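Long-range contact in 2'-deoxycytidine 5'-triphosphate deaminase (Agrobacterium tumefaciens, PDB 2R9Q), which probably deaminates dCTP to dUTP, a step that supplies the precursor for thymidylate synthesis: residues Leu204-Gly218 with Glu259-Val271. Numbering follows the deposited sequence.
Sequences LSIDLKGFGENGLIG and EFYILVSREAVHV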
loop_
_atom_site.group_PDB
_atom_site.type_symbol
_atom_site.label_atom_id
_atom_site.label_comp_id
_atom_site.label_asym_id
_atom_site.label_seq_id
_atom_site.Cartn_x
_atom_site.Cartn_y
_atom_site.Cartn_z
ATOM N N LEU B 204 -16.361 -14.272 23.634
ATOM C CA LEU B 204 -15.437 -13.254 24.086
ATOM C C LEU B 204 -15.766 -11.926 23.411
ATOM O O LEU B 204 -15.938 -11.853 22.201
ATOM C CB LEU B 204 -13.984 -13.694 23.840
ATOM C CG LEU B 204 -13.501 -14.898 24.697
ATOM C CD1 LEU B 204 -12.241 -15.525 24.171
ATOM C CD2 LEU B 204 -13.326 -14.556 26.143
ATOM N N SER B 205 -15.868 -10.877 24.209
ATOM C CA SER B 205 -16.188 -9.565 23.701
ATOM C C SER B 205 -15.039 -8.594 23.982
ATOM O O SER B 205 -14.201 -8.844 24.831
ATOM C CB SER B 205 -17.514 -9.065 24.293
ATOM O OG SER B 205 -17.434 -8.983 25.692
ATOM N N ILE B 206 -15.023 -7.489 23.238
ATOM C CA ILE B 206 -13.894 -6.572 23.251
ATOM C C ILE B 206 -14.050 -5.462 24.288
ATOM O O ILE B 206 -15.100 -4.862 24.398
ATOM C CB ILE B 206 -13.597 -5.998 21.809
ATOM C CG1 ILE B 206 -12.123 -5.611 21.688
ATOM C CG2 ILE B 206 -14.529 -4.867 21.449
ATOM C CD1 ILE B 206 -11.222 -6.821 21.427
ATOM N N ASP B 207 -12.987 -5.203 25.040
ATOM C CA ASP B 207 -12.955 -4.120 25.996
ATOM C C ASP B 207 -12.264 -2.908 25.403
ATOM O O ASP B 207 -11.042 -2.894 25.248
ATOM C CB ASP B 207 -12.213 -4.538 27.247
ATOM C CG ASP B 207 -12.499 -3.631 28.425
ATOM O OD1 ASP B 207 -12.668 -2.388 28.256
ATOM O OD2 ASP B 207 -12.570 -4.184 29.542
ATOM N N LEU B 208 -13.052 -1.884 25.115
ATOM C CA LEU B 208 -12.575 -0.638 24.538
ATOM C C LEU B 208 -12.740 0.570 25.508
ATOM O O LEU B 208 -12.592 1.718 25.117
ATOM C CB LEU B 208 -13.322 -0.410 23.209
ATOM C CG LEU B 208 -12.643 -0.729 21.881
ATOM C CD1 LEU B 208 -11.467 -1.665 22.031
ATOM C CD2 LEU B 208 -13.668 -1.263 20.865
ATOM N N LYS B 209 -13.023 0.287 26.776
ATOM C CA LYS B 209 -13.251 1.342 27.782
ATOM C C LYS B 209 -11.938 1.921 28.311
ATOM O O LYS B 209 -11.849 3.126 28.570
ATOM C CB LYS B 209 -14.151 0.859 28.927
ATOM C CG LYS B 209 -15.462 1.637 29.071
ATOM C CD LYS B 209 -16.560 1.158 28.127
ATOM C CE LYS B 209 -17.886 1.863 28.372
ATOM N NZ LYS B 209 -17.841 3.333 28.046
ATOM N N GLY B 210 -10.918 1.081 28.439
ATOM C CA GLY B 210 -9.586 1.566 28.760
ATOM C C GLY B 210 -9.072 0.996 30.061
ATOM O O GLY B 210 -9.845 0.586 30.899
ATOM N N PHE B 211 -7.755 0.953 30.204
ATOM C CA PHE B 211 -7.131 0.431 31.419
ATOM C C PHE B 211 -6.191 1.437 32.038
ATOM O O PHE B 211 -5.396 2.058 31.346
ATOM C CB PHE B 211 -6.404 -0.877 31.116
ATOM C CG PHE B 211 -7.330 -1.966 30.659
ATOM C CD1 PHE B 211 -7.360 -2.367 29.326
ATOM C CD2 PHE B 211 -8.209 -2.559 31.557
ATOM C CE1 PHE B 211 -8.237 -3.347 28.914
ATOM C CE2 PHE B 211 -9.074 -3.531 31.152
ATOM C CZ PHE B 211 -9.096 -3.930 29.830
ATOM N N GLY B 212 -6.314 1.587 33.354
ATOM C CA GLY B 212 -5.435 2.434 34.152
ATOM C C GLY B 212 -5.867 3.882 34.104
ATOM O O GLY B 212 -6.996 4.171 33.721
ATOM N N GLU B 213 -4.942 4.771 34.472
ATOM C CA GLU B 213 -5.210 6.205 34.645
ATOM C C GLU B 213 -5.329 6.931 33.318
ATOM O O GLU B 213 -6.137 7.857 33.187
ATOM C CB GLU B 213 -4.095 6.866 35.491
ATOM N N ASN B 214 -4.497 6.504 32.360
ATOM C CA ASN B 214 -4.400 7.040 30.993
ATOM C C ASN B 214 -5.433 6.416 30.023
ATOM O O ASN B 214 -5.613 6.901 28.897
ATOM C CB ASN B 214 -2.982 6.728 30.416
ATOM C CG ASN B 214 -1.960 7.899 30.530
ATOM O OD1 ASN B 214 -0.746 7.731 30.178
ATOM N ND2 ASN B 214 -2.430 9.081 30.975
ATOM N N GLY B 215 -6.060 5.310 30.422
ATOM C CA GLY B 215 -7.074 4.654 29.583
ATOM C C GLY B 215 -6.588 3.876 28.357
ATOM O O GLY B 215 -7.265 3.866 27.329
ATOM N N LEU B 216 -5.437 3.207 28.495
ATOM C CA LEU B 216 -4.847 2.302 27.491
ATOM C C LEU B 216 -5.795 1.179 27.042
ATOM O O LEU B 216 -6.306 0.427 27.882
ATOM C CB LEU B 216 -3.534 1.675 28.045
ATOM C CG LEU B 216 -2.758 0.673 27.164
ATOM C CD1 LEU B 216 -2.039 1.375 26.020
ATOM C CD2 LEU B 216 -1.781 -0.198 27.979
ATOM N N ILE B 217 -6.009 1.070 25.723
ATOM C CA ILE B 217 -6.877 0.018 25.155
ATOM C C ILE B 217 -6.072 -1.121 24.490
ATOM O O ILE B 217 -6.532 -2.235 24.381
ATOM C CB ILE B 217 -8.021 0.542 24.138
ATOM C CG1 ILE B 217 -7.427 1.058 22.850
ATOM C CG2 ILE B 217 -9.034 1.550 24.733
ATOM C CD1 ILE B 217 -8.529 1.746 21.969
ATOM N N GLY B 218 -4.865 -0.822 24.053
ATOM C CA GLY B 218 -4.076 -1.752 23.300
ATOM C C GLY B 218 -3.033 -1.099 22.420
ATOM O O GLY B 218 -2.604 0.021 22.639
ATOM N N GLU B 259 -3.623 -2.108 9.184
ATOM C CA GLU B 259 -3.001 -2.142 10.477
ATOM C C GLU B 259 -3.264 -3.439 11.249
ATOM O O GLU B 259 -4.115 -4.227 10.925
ATOM C CB GLU B 259 -3.456 -0.933 11.287
ATOM C CG GLU B 259 -3.176 0.445 10.652
ATOM C CD GLU B 259 -1.703 0.804 10.533
ATOM O OE1 GLU B 259 -0.912 0.578 11.489
ATOM O OE2 GLU B 259 -1.325 1.365 9.485
ATOM N N PHE B 260 -2.483 -3.686 12.281
ATOM C CA PHE B 260 -2.861 -4.740 13.218
ATOM C C PHE B 260 -2.873 -4.203 14.623
ATOM O O PHE B 260 -2.121 -3.310 14.958
ATOM C CB PHE B 260 -2.017 -6.012 12.989
ATOM C CG PHE B 260 -0.922 -6.238 13.952
ATOM C CD1 PHE B 260 -1.040 -7.234 14.906
ATOM C CD2 PHE B 260 0.254 -5.513 13.861
ATOM C CE1 PHE B 260 -0.051 -7.465 15.794
ATOM C CE2 PHE B 260 1.283 -5.740 14.738
ATOM C CZ PHE B 260 1.144 -6.722 15.715
ATOM N N TYR B 261 -3.810 -4.714 15.396
ATOM C CA TYR B 261 -4.171 -4.196 16.685
ATOM C C TYR B 261 -4.058 -5.307 17.733
ATOM O O TYR B 261 -4.537 -6.408 17.531
ATOM C CB TYR B 261 -5.603 -3.623 16.666
ATOM C CG TYR B 261 -5.824 -2.459 15.715
ATOM C CD1 TYR B 261 -5.717 -1.149 16.163
ATOM C CD2 TYR B 261 -6.099 -2.666 14.388
ATOM C CE1 TYR B 261 -5.878 -0.082 15.310
ATOM C CE2 TYR B 261 -6.268 -1.610 13.528
ATOM C CZ TYR B 261 -6.165 -0.289 13.986
ATOM O OH TYR B 261 -6.363 0.818 13.098
ATOM N N ILE B 262 -3.418 -5.012 18.860
ATOM C CA ILE B 262 -3.403 -5.930 20.000
ATOM C C ILE B 262 -4.369 -5.353 21.018
ATOM O O ILE B 262 -4.168 -4.265 21.549
ATOM C CB ILE B 262 -1.989 -6.120 20.645
ATOM C CG1 ILE B 262 -1.013 -6.733 19.647
ATOM C CG2 ILE B 262 -2.072 -6.991 21.877
ATOM C CD1 ILE B 262 0.445 -6.572 20.063
ATOM N N LEU B 263 -5.420 -6.120 21.272
ATOM C CA LEU B 263 -6.530 -5.693 22.079
ATOM C C LEU B 263 -6.877 -6.744 23.124
ATOM O O LEU B 263 -6.346 -7.862 23.118
ATOM C CB LEU B 263 -7.734 -5.374 21.178
ATOM C CG LEU B 263 -7.579 -4.241 20.158
ATOM C CD1 LEU B 263 -8.763 -4.262 19.219
ATOM C CD2 LEU B 263 -7.417 -2.884 20.854
ATOM N N VAL B 264 -7.770 -6.365 24.039
ATOM C CA VAL B 264 -8.120 -7.210 25.179
ATOM C C VAL B 264 -9.640 -7.491 25.326
ATOM O O VAL B 264 -10.484 -6.634 25.102
ATOM C CB VAL B 264 -7.396 -6.720 26.530
ATOM C CG1 VAL B 264 -7.111 -5.253 26.510
ATOM C CG2 VAL B 264 -8.170 -7.117 27.763
ATOM N N SER B 265 -9.942 -8.735 25.666
ATOM C CA SER B 265 -11.287 -9.174 26.011
ATOM C C SER B 265 -11.838 -8.533 27.299
ATOM O O SER B 265 -11.098 -8.281 28.240
ATOM C CB SER B 265 -11.327 -10.709 26.131
ATOM O OG SER B 265 -10.777 -11.191 27.340
ATOM N N ARG B 266 -13.143 -8.288 27.336
ATOM C CA ARG B 266 -13.797 -7.873 28.585
ATOM C C ARG B 266 -13.810 -9.030 29.583
ATOM O O ARG B 266 -13.542 -8.830 30.766
ATOM C CB ARG B 266 -15.231 -7.412 28.347
ATOM C CG ARG B 266 -15.358 -6.154 27.532
ATOM C CD ARG B 266 -16.750 -5.567 27.644
ATOM N NE ARG B 266 -17.722 -6.599 27.373
ATOM C CZ ARG B 266 -18.892 -6.738 27.984
ATOM N NH1 ARG B 266 -19.298 -5.901 28.945
ATOM N NH2 ARG B 266 -19.660 -7.746 27.631
ATOM N N GLU B 267 -14.091 -10.237 29.095
ATOM C CA GLU B 267 -14.151 -11.417 29.949
ATOM C C GLU B 267 -12.788 -11.878 30.476
ATOM O O GLU B 267 -11.819 -12.005 29.727
ATOM C CB GLU B 267 -14.850 -12.571 29.247
ATOM C CG GLU B 267 -16.244 -12.245 28.800
ATOM C CD GLU B 267 -16.304 -11.508 27.484
ATOM O OE1 GLU B 267 -15.233 -11.368 26.842
ATOM O OE2 GLU B 267 -17.425 -11.075 27.088
ATOM N N ALA B 268 -12.740 -12.077 31.796
ATOM C CA ALA B 268 -11.654 -12.758 32.482
ATOM C C ALA B 268 -12.016 -14.249 32.436
ATOM O O ALA B 268 -13.021 -14.659 33.003
ATOM C CB ALA B 268 -11.529 -12.261 33.918
ATOM N N VAL B 269 -11.191 -15.044 31.764
ATOM C CA VAL B 269 -11.492 -16.446 31.471
ATOM C C VAL B 269 -10.550 -17.450 32.202
ATOM O O VAL B 269 -9.406 -17.138 32.526
ATOM C CB VAL B 269 -11.613 -16.661 29.885
ATOM C CG1 VAL B 269 -10.248 -16.755 29.155
ATOM C CG2 VAL B 269 -12.454 -17.863 29.583
ATOM N N HIS B 270 -11.063 -18.643 32.497
ATOM C CA HIS B 270 -10.313 -19.708 33.181
ATOM C C HIS B 270 -10.528 -21.041 32.436
ATOM O O HIS B 270 -11.643 -21.364 32.012
ATOM C CB HIS B 270 -10.737 -19.757 34.651
ATOM C CG HIS B 270 -10.319 -20.983 35.418
ATOM N ND1 HIS B 270 -9.002 -21.374 35.560
ATOM C CD2 HIS B 270 -11.046 -21.862 36.149
ATOM C CE1 HIS B 270 -8.941 -22.451 36.323
ATOM N NE2 HIS B 270 -10.169 -22.758 36.699
ATOM N N VAL B 271 -9.416 -21.750 32.209
ATOM C CA VAL B 271 -9.398 -23.117 31.673
ATOM C C VAL B 271 -8.941 -24.065 32.814
ATOM O O VAL B 271 -7.783 -24.045 33.219
ATOM C CB VAL B 271 -8.483 -23.250 30.438
ATOM C CG1 VAL B 271 -8.648 -24.597 29.812
ATOM C CG2 VAL B 271 -8.785 -22.169 29.404
HETATM O O HOH W 1 -8.795 -3.729 24.059
#
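S205 is held through both its backbone and its hydroxyl by R266 and E267, where the 261-269 strand turns a corner. One carboxylate oxygen serves each group: S205 N donates to E267 OE1 at 2.8 Å with an N-H...O angle of 171°, and S205 OG donates to E267 OE2 at 2.5 Å, both reaching the syn side of the carboxylate. The same hydroxyl accepts from R266 NE at 2.9 Å and, less straight, from R266 NH2. Both bonds lie within 7° of the guanidinium plane, so OG meets the edge of that group. R266 NH2 is 4.0 Å from E267 OE2, and this nearby positive charge would probably favour the ionised carboxylate. With chi1 of 60°, OG is tucked between the backbone N and carbonyl carbon of S205, within range of both partners.

Next to this cluster I206 and S265 form a single bridge with the bonding pattern of a non-hydrogen-bonded antiparallel pair: R266 N bonds S205 O at 2.8 Å, and D207 N bonds V264 O at 2.9 Å. Where the chains diverge beyond D207, a water links the two segments, accepting from V264 N and donating to D207 O and I217 O. F211 CE1 lies 3.3 Å from V264 CG1 in an oblique approach, while I206 CD1 packs on L263 CB.

As the chain leaves, K209 N bonds D207 OD1 in an Asx turn; D207 OD2 forms a salt bridge with R312. In the C-terminal dUTPase-like domain, the contact thus connects two antiparallel sheets: L204 pairs with strand 331-339 in one, while strands 216-221, 261-269 and 311-319 lie successively in the other.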